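Local coordinates for protein peptidyl-tRNA hydrolase (Sulfolobus solfataricus, PDB 1XTY) that hydrolyses N-acyl-aminoacyl-tRNA to a free tRNA and an N-acyl amino acid, probably acting on peptidyl-tRNAs that drop off the ribosome, at residues 82-87 with 97-102. Sequence-based numbering, arbitrary orientation.
Sequences SIIEDA and ITCLGI. With SO4 (sulfate ion), chain E.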
# COMPACT_ATOMS: atom_id res chain seq x y z
N SER A 82 -1.36 -2.66 -12.40
CA SER A 82 -0.15 -1.86 -12.26
C SER A 82 1.07 -2.76 -12.18
O SER A 82 1.08 -3.72 -11.40
CB SER A 82 -0.22 -0.99 -11.00
OG SER A 82 -0.39 -1.79 -9.83
N ILE A 83 2.08 -2.47 -12.99
CA ILE A 83 3.31 -3.25 -12.97
C ILE A 83 4.34 -2.38 -12.28
O ILE A 83 4.70 -1.31 -12.77
CB ILE A 83 3.79 -3.60 -14.40
CG1 ILE A 83 2.73 -4.45 -15.11
CG2 ILE A 83 5.11 -4.37 -14.32
CD1 ILE A 83 3.05 -4.75 -16.57
N ILE A 84 4.79 -2.83 -11.12
CA ILE A 84 5.74 -2.07 -10.32
C ILE A 84 7.19 -2.50 -10.53
O ILE A 84 7.51 -3.69 -10.51
CB ILE A 84 5.40 -2.20 -8.83
CG1 ILE A 84 3.96 -1.70 -8.59
CG2 ILE A 84 6.40 -1.42 -7.99
CD1 ILE A 84 3.73 -0.25 -9.01
N GLU A 85 8.07 -1.52 -10.75
CA GLU A 85 9.49 -1.79 -10.93
C GLU A 85 10.25 -1.11 -9.80
O GLU A 85 9.84 -0.05 -9.31
CB GLU A 85 10.00 -1.28 -12.29
CG GLU A 85 9.22 -1.84 -13.49
CD GLU A 85 9.94 -1.68 -14.82
OE1 GLU A 85 10.75 -0.74 -14.98
OE2 GLU A 85 9.69 -2.50 -15.73
N ASP A 86 11.35 -1.72 -9.38
CA ASP A 86 12.17 -1.19 -8.30
C ASP A 86 12.85 0.13 -8.70
O ASP A 86 13.18 0.34 -9.87
CB ASP A 86 13.21 -2.23 -7.90
CG ASP A 86 13.84 -1.95 -6.55
OD1 ASP A 86 14.77 -1.11 -6.48
OD2 ASP A 86 13.40 -2.55 -5.55
N ALA A 87 13.04 1.01 -7.72
CA ALA A 87 13.69 2.30 -7.97
C ALA A 87 15.20 2.14 -7.85
O ALA A 87 15.94 3.12 -7.96
CB ALA A 87 13.19 3.34 -6.97
N ILE A 97 11.06 -5.70 -12.22
CA ILE A 97 9.64 -5.83 -11.91
C ILE A 97 9.51 -6.64 -10.61
O ILE A 97 10.02 -7.76 -10.52
CB ILE A 97 8.89 -6.52 -13.06
CG1 ILE A 97 8.88 -5.60 -14.29
CG2 ILE A 97 7.46 -6.86 -12.63
CD1 ILE A 97 8.16 -6.18 -15.50
N THR A 98 8.84 -6.07 -9.62
CA THR A 98 8.69 -6.73 -8.32
C THR A 98 7.30 -7.29 -8.05
O THR A 98 7.16 -8.29 -7.33
CB THR A 98 9.03 -5.76 -7.17
OG1 THR A 98 8.14 -4.64 -7.22
CG2 THR A 98 10.47 -5.27 -7.28
N CYS A 99 6.27 -6.66 -8.59
CA CYS A 99 4.92 -7.14 -8.36
C CYS A 99 3.90 -6.56 -9.33
O CYS A 99 4.19 -5.61 -10.08
CB CYS A 99 4.48 -6.85 -6.92
SG CYS A 99 4.39 -5.10 -6.49
N LEU A 100 2.71 -7.14 -9.30
CA LEU A 100 1.60 -6.75 -10.16
C LEU A 100 0.33 -6.53 -9.34
O LEU A 100 -0.07 -7.40 -8.56
CB LEU A 100 1.34 -7.86 -11.19
CG LEU A 100 0.08 -7.75 -12.06
CD1 LEU A 100 0.26 -6.65 -13.11
CD2 LEU A 100 -0.20 -9.08 -12.74
N GLY A 101 -0.29 -5.37 -9.50
CA GLY A 101 -1.53 -5.12 -8.79
C GLY A 101 -2.67 -5.26 -9.78
O GLY A 101 -2.52 -4.92 -10.95
N ILE A 102 -3.81 -5.78 -9.32
CA ILE A 102 -4.98 -5.94 -10.17
C ILE A 102 -6.24 -5.52 -9.41
O ILE A 102 -6.44 -5.92 -8.26
CB ILE A 102 -5.16 -7.41 -10.63
CG1 ILE A 102 -3.93 -7.87 -11.41
CG2 ILE A 102 -6.40 -7.53 -11.50
CD1 ILE A 102 -3.95 -9.36 -11.76
S SO4 E . 11.30 1.72 -4.40
O1 SO4 E . 11.75 0.63 -5.28
O2 SO4 E . 12.47 2.45 -3.89
O3 SO4 E . 10.53 1.16 -3.27
O4 SO4 E . 10.44 2.65 -5.18
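Ile97 fits as a bump into the hollow between Ile83 and Glu85, neighbours on one face of strand 82-85. Its CD1 meets Ile83 CG2 at 3.7 Å, while its CG1 is met by Glu85 from CG to the carboxylate, Glu85 OE2 coming to 3.5 Å from Ile97 CG1. The fit follows from Ile97 CG1 being anti to the carbonyl carbon (chi1 -67°), which sends CG1 and CD1 out between the two. Cut back to alanine, Ile97 would lose the branches that reach Ile83 and Glu85, and a gap would probably open between them. Further along this face Ile83 CG1 touches Leu100 CD1, and helix 64-76 packs against Ile97 and Leu100.

On the other face Cys99 SG rests against Ile84 CB at 3.9 Å, and Ser82 OG, hydrogen-bonded to Ala26 O of helix 16-35, stands over Gly101, whose missing side chain avoids a clash; that helix covers Ser82 and Ile84. Between the faces, Ser82 and Gly101 exchange two backbone hydrogen bonds, and Ile84 N hydrogen-bonds Cys99 O at 3.0 Å. Ile84 O accepts a hydrogen bond from Thr98 N at 2.9 Å, with only a weak one from Thr98 OG1, whose stronger partner is Gln22. Farther along, Ala87 N hydrogen-bonds sulfate O1 at 2.8 Å; Asp86 OD1 accepts Gly88 N and OD2 forms a salt bridge with Lys18. The register slips by one between Ile84 and Glu85: this is an antiparallel beta hairpin with a beta bulge, at the edge of the mixed sheet of the PTH2 fold.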